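PDB 2G29: Nitrate/nitrite binding protein NrtA from Synechocystis sp., which binds nitrate as the substrate-binding protein of the ABC transporter NrtABCD, which takes up nitrate and probably also nitrite. Local coordinates for residues Pro47-Lys52 and Gln281-Arg286; Leu101-Thr106 and Asp359-Glu364. All blocks are in the same frame, centred on the assembly; numbering follows the deposited sequence.

Contact 1: residues Pro47-Lys52 and Gln281-Arg286; sequences PLIIAK and QILSKR
Four branched aliphatic side chains, Ile-49 and Ile-50 against Ile-282 and Leu-283, make up the whole of this buried contact. Between Ile-50 and Ile-282, delta methyl meets delta methyl: Ile-50 CD1 and Ile-282 CD1 lie 3.4 Å apart, closer than ordinary van der Waals contact, and the two side chains run at about a right angle. Two successive turns carry the Ile-50 ethyl arm to that point, with CG1 anti to the carbonyl carbon (chi1 -80°) and CD1 folded at chi2 -56°. The second pair is looser. Ile-49 CG2 touches Leu-283 CD2 at 4.0 Å, the two side chains meeting at a slant, and the same methyl stands 4.3 Å from Ile-282 CG2, which joins the two pairs into one apolar patch. No hydrogen bond spans the segments. Trp-288 extends the patch beside Ile-49, while Trp-269 and Cys-270 of helix 253-271 cover Ile-50. The Ile-49 side chain is about 10 Å from that of nitrate-binding Trp-73. Helix 46-53 lies, with helix 56-59, in the connection between the parallel neighbouring strands 36-39 and 66-69, so helix 276-284 packs on a beta-alpha-beta crossover of the periplasmic-binding-protein fold.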
ATOM      1  N   PRO A  47       7.985   7.507  -5.035  1.00 12.45           N
ATOM      2  CA  PRO A  47       8.475   8.693  -4.317  1.00 14.15           C
ATOM      3  C   PRO A  47       9.816   8.472  -3.619  1.00 13.66           C
ATOM      4  O   PRO A  47      10.666   9.365  -3.611  1.00 15.00           O
ATOM      5  CB  PRO A  47       7.339   9.009  -3.338  1.00 13.61           C
ATOM      6  CG  PRO A  47       6.553   7.756  -3.239  1.00 20.53           C
ATOM      7  CD  PRO A  47       6.625   7.130  -4.618  1.00 14.96           C
ATOM      8  N   LEU A  48      10.034   7.300  -3.022  1.00 13.38           N
ATOM      9  CA  LEU A  48      11.294   7.060  -2.335  1.00 13.69           C
ATOM     10  C   LEU A  48      12.473   6.921  -3.310  1.00 14.62           C
ATOM     11  O   LEU A  48      13.596   7.367  -3.008  1.00 14.25           O
ATOM     12  CB  LEU A  48      11.233   5.806  -1.455  1.00 15.00           C
ATOM     13  CG  LEU A  48      10.259   5.847  -0.278  1.00 16.83           C
ATOM     14  CD1 LEU A  48      10.658   4.748   0.689  1.00 16.30           C
ATOM     15  CD2 LEU A  48      10.286   7.198   0.432  1.00 17.73           C
ATOM     16  N   ILE A  49      12.208   6.329  -4.473  1.00 13.74           N
ATOM     17  CA  ILE A  49      13.230   6.110  -5.502  1.00 13.94           C
ATOM     18  C   ILE A  49      13.548   7.424  -6.203  1.00 15.41           C
ATOM     19  O   ILE A  49      14.729   7.768  -6.358  1.00 15.93           O
ATOM     20  CB  ILE A  49      12.726   5.032  -6.490  1.00 14.39           C
ATOM     21  CG1 ILE A  49      12.785   3.649  -5.809  1.00 18.20           C
ATOM     22  CG2 ILE A  49      13.600   5.012  -7.740  1.00 15.97           C
ATOM     23  CD1 ILE A  49      12.055   3.504  -4.514  1.00 23.52           C
ATOM     24  N   ILE A  50      12.510   8.152  -6.592  1.00 15.33           N
ATOM     25  CA  ILE A  50      12.684   9.461  -7.266  1.00 15.25           C
ATOM     26  C   ILE A  50      13.385  10.438  -6.310  1.00 15.89           C
ATOM     27  O   ILE A  50      14.185  11.288  -6.741  1.00 15.43           O
ATOM     28  CB  ILE A  50      11.317  10.023  -7.735  1.00 16.23           C
ATOM     29  CG1 ILE A  50      10.903   9.350  -9.044  1.00 18.07           C
ATOM     30  CG2 ILE A  50      11.377  11.538  -7.992  1.00 15.21           C
ATOM     31  CD1 ILE A  50      11.898   9.461 -10.135  1.00 22.56           C
ATOM     32  N   ALA A  51      13.121  10.352  -5.020  1.00 14.39           N
ATOM     33  CA  ALA A  51      13.816  11.258  -4.100  1.00 15.27           C
ATOM     34  C   ALA A  51      15.334  11.053  -4.208  1.00 15.98           C
ATOM     35  O   ALA A  51      16.103  11.989  -3.999  1.00 17.65           O
ATOM     36  CB  ALA A  51      13.357  11.034  -2.674  1.00 16.19           C
ATOM     37  N   LYS A  52      15.773   9.840  -4.516  1.00 15.05           N
ATOM     38  CA  LYS A  52      17.206   9.583  -4.689  1.00 17.09           C
ATOM     39  C   LYS A  52      17.611   9.991  -6.119  1.00 18.26           C
ATOM     40  O   LYS A  52      18.493  10.832  -6.303  1.00 18.52           O
ATOM     41  CB  LYS A  52      17.530   8.093  -4.468  1.00 17.73           C
ATOM     42  CG  LYS A  52      19.031   7.746  -4.552  1.00 19.16           C
ATOM     43  CD  LYS A  52      19.791   8.374  -3.396  1.00 21.62           C
ATOM     44  CE  LYS A  52      21.240   7.935  -3.375  1.00 22.05           C
ATOM     45  NZ  LYS A  52      21.943   8.484  -2.165  1.00 22.83           N
ATOM     46  N   GLN A 281      10.439   5.264 -16.814  1.00 14.23           N
ATOM     47  CA  GLN A 281      11.731   4.839 -17.388  1.00 15.50           C
ATOM     48  C   GLN A 281      12.712   4.534 -16.252  1.00 13.52           C
ATOM     49  O   GLN A 281      13.469   3.567 -16.299  1.00 14.87           O
ATOM     50  CB  GLN A 281      12.355   5.931 -18.237  1.00 16.23           C
ATOM     51  CG  GLN A 281      11.597   6.234 -19.496  1.00 17.77           C
ATOM     52  CD  GLN A 281      12.263   7.382 -20.237  1.00 21.41           C
ATOM     53  OE1 GLN A 281      12.644   8.379 -19.625  1.00 20.82           O
ATOM     54  NE2 GLN A 281      12.417   7.241 -21.551  1.00 22.56           N
ATOM     55  N   ILE A 282      12.696   5.387 -15.227  1.00 14.58           N
ATOM     56  CA  ILE A 282      13.553   5.211 -14.070  1.00 14.49           C
ATOM     57  C   ILE A 282      13.190   3.927 -13.335  1.00 13.74           C
ATOM     58  O   ILE A 282      14.062   3.102 -13.086  1.00 15.17           O
ATOM     59  CB  ILE A 282      13.432   6.422 -13.113  1.00 15.22           C
ATOM     60  CG1 ILE A 282      14.041   7.679 -13.759  1.00 16.30           C
ATOM     61  CG2 ILE A 282      14.191   6.152 -11.814  1.00 14.67           C
ATOM     62  CD1 ILE A 282      13.725   8.989 -12.991  1.00 18.39           C
ATOM     63  N   LEU A 283      11.903   3.728 -13.039  1.00 14.44           N
ATOM     64  CA  LEU A 283      11.520   2.516 -12.319  1.00 13.86           C
ATOM     65  C   LEU A 283      11.842   1.231 -13.093  1.00 14.32           C
ATOM     66  O   LEU A 283      12.162   0.195 -12.509  1.00 13.56           O
ATOM     67  CB  LEU A 283      10.025   2.556 -12.004  1.00 14.19           C
ATOM     68  CG  LEU A 283       9.590   3.761 -11.148  1.00 15.38           C
ATOM     69  CD1 LEU A 283       8.091   3.737 -10.926  1.00 15.37           C
ATOM     70  CD2 LEU A 283      10.352   3.769  -9.809  1.00 14.68           C
ATOM     71  N   SER A 284      11.765   1.306 -14.417  1.00 13.95           N
ATOM     72  CA  SER A 284      11.996   0.145 -15.250  1.00 14.94           C
ATOM     73  C   SER A 284      13.428  -0.393 -15.255  1.00 15.03           C
ATOM     74  O   SER A 284      13.646  -1.577 -15.463  1.00 15.14           O
ATOM     75  CB  SER A 284      11.548   0.481 -16.689  1.00 15.45           C
ATOM     76  OG  SER A 284      11.831  -0.589 -17.578  1.00 20.12           O
ATOM     77  N   LYS A 285      14.378   0.500 -15.002  1.00 16.95           N
ATOM     78  CA  LYS A 285      15.800   0.177 -15.050  1.00 19.18           C
ATOM     79  C   LYS A 285      16.217  -0.971 -14.160  1.00 19.34           C
ATOM     80  O   LYS A 285      15.606  -1.253 -13.119  1.00 18.85           O
ATOM     81  CB  LYS A 285      16.652   1.418 -14.693  1.00 20.16           C
ATOM     82  CG  LYS A 285      16.367   2.651 -15.545  1.00 25.98           C
ATOM     83  CD  LYS A 285      17.228   3.858 -15.140  1.00 29.68           C
ATOM     84  CE  LYS A 285      16.733   5.146 -15.831  1.00 31.99           C
ATOM     85  NZ  LYS A 285      17.443   6.388 -15.351  1.00 34.71           N
ATOM     86  N   ARG A 286      17.286  -1.638 -14.573  1.00 20.52           N
ATOM     87  CA  ARG A 286      17.819  -2.760 -13.819  1.00 23.40           C
ATOM     88  C   ARG A 286      18.183  -2.304 -12.413  1.00 23.25           C
ATOM     89  O   ARG A 286      18.178  -3.099 -11.487  1.00 22.98           O
ATOM     90  CB  ARG A 286      19.061  -3.305 -14.528  1.00 26.52           C
ATOM     91  CG  ARG A 286      19.817  -4.347 -13.715  1.00 31.91           C
ATOM     92  CD  ARG A 286      18.982  -5.594 -13.512  1.00 34.51           C
ATOM     93  NE  ARG A 286      19.801  -6.747 -13.135  1.00 38.69           N
ATOM     94  CZ  ARG A 286      19.410  -8.006 -13.299  1.00 39.89           C
ATOM     95  NH1 ARG A 286      18.222  -8.262 -13.833  1.00 40.82           N
ATOM     96  NH2 ARG A 286      20.199  -9.009 -12.937  1.00 41.89           N
TER

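Contact 2: residues Leu101-Thr106 and Asp359-Glu364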
ATOM      1  N   LEU A 101       1.245  -3.233  13.309  1.00 11.09           N
ATOM      2  CA  LEU A 101       1.458  -4.622  13.727  1.00 10.66           C
ATOM      3  C   LEU A 101       2.868  -4.833  14.298  1.00 10.48           C
ATOM      4  O   LEU A 101       3.085  -5.654  15.176  1.00 10.95           O
ATOM      5  CB  LEU A 101       1.198  -5.544  12.548  1.00 12.55           C
ATOM      6  CG  LEU A 101      -0.229  -5.444  11.963  1.00 13.68           C
ATOM      7  CD1 LEU A 101      -0.257  -6.115  10.615  1.00 15.02           C
ATOM      8  CD2 LEU A 101      -1.267  -6.092  12.888  1.00 16.28           C
ATOM      9  N   ILE A 102       3.836  -4.088  13.788  1.00 10.31           N
ATOM     10  CA  ILE A 102       5.205  -4.195  14.277  1.00  9.87           C
ATOM     11  C   ILE A 102       5.351  -3.469  15.635  1.00 10.90           C
ATOM     12  O   ILE A 102       6.018  -3.966  16.554  1.00 10.07           O
ATOM     13  CB  ILE A 102       6.207  -3.625  13.242  1.00 10.12           C
ATOM     14  CG1 ILE A 102       6.186  -4.514  11.996  1.00 10.96           C
ATOM     15  CG2 ILE A 102       7.604  -3.566  13.853  1.00 10.49           C
ATOM     16  CD1 ILE A 102       6.953  -3.899  10.787  1.00 11.35           C
ATOM     17  N   THR A 103       4.750  -2.295  15.777  1.00 10.31           N
ATOM     18  CA  THR A 103       4.814  -1.553  17.049  1.00 11.19           C
ATOM     19  C   THR A 103       4.115  -2.373  18.137  1.00 12.16           C
ATOM     20  O   THR A 103       4.628  -2.524  19.256  1.00 11.63           O
ATOM     21  CB  THR A 103       4.069  -0.215  16.944  1.00 11.52           C
ATOM     22  OG1 THR A 103       4.771   0.662  16.036  1.00 11.55           O
ATOM     23  CG2 THR A 103       3.941   0.428  18.285  1.00 12.29           C
ATOM     24  N   MET A 104       2.937  -2.900  17.807  1.00 10.93           N
ATOM     25  CA  MET A 104       2.175  -3.669  18.818  1.00 11.82           C
ATOM     26  C   MET A 104       2.877  -4.974  19.111  1.00 12.77           C
ATOM     27  O   MET A 104       2.930  -5.385  20.288  1.00 12.41           O
ATOM     28  CB  MET A 104       0.755  -3.925  18.323  1.00 12.55           C
ATOM     29  CG  MET A 104      -0.002  -2.637  18.175  1.00 13.31           C
ATOM     30  SD  MET A 104      -1.687  -2.777  17.430  1.00 14.63           S
ATOM     31  CE  MET A 104      -2.571  -3.338  18.901  1.00 17.03           C
ATOM     32  N   GLY A 105       3.389  -5.620  18.055  1.00 12.24           N
ATOM     33  CA  GLY A 105       4.163  -6.834  18.234  1.00 12.31           C
ATOM     34  C   GLY A 105       3.590  -8.093  17.615  1.00 12.06           C
ATOM     35  O   GLY A 105       4.277  -9.115  17.568  1.00 12.99           O
ATOM     36  N   THR A 106       2.360  -8.035  17.122  1.00 13.35           N
ATOM     37  CA  THR A 106       1.722  -9.234  16.595  1.00 15.42           C
ATOM     38  C   THR A 106       2.486  -9.979  15.517  1.00 14.71           C
ATOM     39  O   THR A 106       2.402 -11.195  15.467  1.00 16.09           O
ATOM     40  CB  THR A 106       0.325  -8.898  16.070  1.00 19.68           C
ATOM     41  OG1 THR A 106      -0.310 -10.051  15.506  1.00 27.96           O
ATOM     42  CG2 THR A 106       0.408  -7.890  15.073  1.00 17.07           C
ATOM     43  N   ASP A 359      -2.946   7.524  17.707  1.00 11.25           N
ATOM     44  CA  ASP A 359      -2.398   8.799  18.157  1.00 12.32           C
ATOM     45  C   ASP A 359      -0.905   8.702  18.503  1.00 13.26           C
ATOM     46  O   ASP A 359      -0.217   9.747  18.561  1.00 15.29           O
ATOM     47  CB  ASP A 359      -3.196   9.353  19.354  1.00 13.70           C
ATOM     48  CG  ASP A 359      -4.514   9.979  18.945  1.00 15.11           C
ATOM     49  OD1 ASP A 359      -4.667  10.352  17.775  1.00 15.93           O
ATOM     50  OD2 ASP A 359      -5.405  10.125  19.820  1.00 17.53           O
ATOM     51  N   LYS A 360      -0.398   7.488  18.727  1.00 12.44           N
ATOM     52  CA  LYS A 360       1.018   7.301  19.027  1.00 12.88           C
ATOM     53  C   LYS A 360       1.845   7.047  17.761  1.00 13.76           C
ATOM     54  O   LYS A 360       2.937   7.619  17.608  1.00 16.38           O
ATOM     55  CB  LYS A 360       1.232   6.138  20.013  1.00 15.30           C
ATOM     56  CG  LYS A 360       2.722   5.844  20.313  1.00 15.11           C
ATOM     57  CD  LYS A 360       2.863   4.859  21.453  1.00 19.50           C
ATOM     58  CE  LYS A 360       4.292   4.348  21.623  1.00 17.96           C
ATOM     59  NZ  LYS A 360       4.539   3.183  20.694  1.00 21.95           N
ATOM     60  N   VAL A 361       1.349   6.221  16.842  1.00 11.36           N
ATOM     61  CA  VAL A 361       2.077   5.888  15.621  1.00 10.33           C
ATOM     62  C   VAL A 361       1.976   6.898  14.476  1.00 10.81           C
ATOM     63  O   VAL A 361       2.958   7.157  13.784  1.00 10.77           O
ATOM     64  CB  VAL A 361       1.598   4.499  15.138  1.00 10.19           C
ATOM     65  CG1 VAL A 361       2.176   4.127  13.755  1.00 10.68           C
ATOM     66  CG2 VAL A 361       1.983   3.453  16.183  1.00 10.63           C
ATOM     67  N   ASN A 362       0.787   7.443  14.279  1.00 10.64           N
ATOM     68  CA  ASN A 362       0.562   8.388  13.196  1.00  9.81           C
ATOM     69  C   ASN A 362       1.175   9.743  13.529  1.00 10.19           C
ATOM     70  O   ASN A 362       0.860  10.332  14.558  1.00 11.34           O
ATOM     71  CB  ASN A 362      -0.957   8.510  12.928  1.00  9.97           C
ATOM     72  CG  ASN A 362      -1.267   9.463  11.802  1.00 11.23           C
ATOM     73  OD1 ASN A 362      -1.045  10.682  11.925  1.00 10.77           O
ATOM     74  ND2 ASN A 362      -1.775   8.927  10.689  1.00 10.56           N
ATOM     75  N   ARG A 363       2.076  10.208  12.656  1.00 11.00           N
ATOM     76  CA  ARG A 363       2.712  11.493  12.905  1.00 11.90           C
ATOM     77  C   ARG A 363       2.307  12.534  11.874  1.00 12.69           C
ATOM     78  O   ARG A 363       3.173  13.196  11.251  1.00 11.57           O
ATOM     79  CB  ARG A 363       4.239  11.348  12.950  1.00 11.38           C
ATOM     80  CG  ARG A 363       4.729  10.442  14.104  1.00 12.08           C
ATOM     81  CD  ARG A 363       4.174  10.879  15.455  1.00 12.58           C
ATOM     82  NE  ARG A 363       4.579  12.245  15.795  1.00 12.62           N
ATOM     83  CZ  ARG A 363       5.763  12.582  16.304  1.00 14.58           C
ATOM     84  NH1 ARG A 363       6.682  11.664  16.567  1.00 15.75           N
ATOM     85  NH2 ARG A 363       6.041  13.874  16.509  1.00 15.63           N
ATOM     86  N   GLU A 364       0.996  12.670  11.682  1.00 13.28           N
ATOM     87  CA  GLU A 364       0.472  13.711  10.778  1.00 12.12           C
ATOM     88  C   GLU A 364       0.968  15.089  11.254  1.00 12.08           C
ATOM     89  O   GLU A 364       0.982  16.041  10.456  1.00 13.27           O
ATOM     90  CB  GLU A 364      -1.071  13.651  10.728  1.00 11.96           C
ATOM     91  CG  GLU A 364      -1.781  13.897  12.081  1.00 11.57           C
ATOM     92  CD  GLU A 364      -1.934  15.359  12.400  1.00 12.87           C
ATOM     93  OE1 GLU A 364      -2.259  16.145  11.486  1.00 13.53           O
ATOM     94  OE2 GLU A 364      -1.800  15.711  13.599  1.00 15.70           O
TER
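Thr-103 meets Lys-360 through its methyl and Val-361 through both methyl and hydroxyl. Its methyl CG2 lies 3.7 Å from Lys-360 NZ, a van der Waals approach in which the long lysine chain, extended as far as CE and then bent at chi4 (-85°), crosses the threonine at a slant. The hydroxyl OG1 is 3.9 Å from Val-361 CG2; the two short side chains lie alongside, pointing opposite ways, leaving the valine methyl 4.2 Å from Thr-103 CG2 as well. With OG1 beside its own backbone N (chi1 -68°), the hydroxyl is turned to Pro-99 O, one helical turn back, and is also hydrogen-bonded to Met-115 N. It thereby ties helix 97-104 to strand 115-120, an outermost strand of a mixed five-stranded sheet in this periplasmic-binding-protein domain. The partner segment is held against the same strand: Val-361 and Arg-363 both form backbone hydrogen bonds with Ile-117, and the arginine makes a cation-pi contact with Tyr-116. Farther out, Asn-362 OD1 accepts from Glu-364 N at 2.9 Å in an Asx turn, the donor lying 37° above the carbonyl plane, while Asn-362 ND2 bonds to Pro-330 O and Asp-335 OD2.

The segments alternate along the chain, in the order 47-52, 101-106, 281-286 and 359-364, so the chain spans closed by contact 1 and contact 2 overlap in sequence. The centres lie 28 Å apart, with about 14 Å between nearest atoms, and the two do not touch. What unites them is the mixed sheet containing strands 36-39, 66-69, 91-95, 115-120 and 240-245. Helix 46-53 follows strand 36-39 and helix 97-104 follows strand 91-95; each receives a helix from much later in the sequence, 276-284 or 354-361. The later part of the chain thus returns at two separate places to elements around one sheet, and so probably to one of the two domains of the C-shaped protein, with contact 2 lying away from the nitrate site.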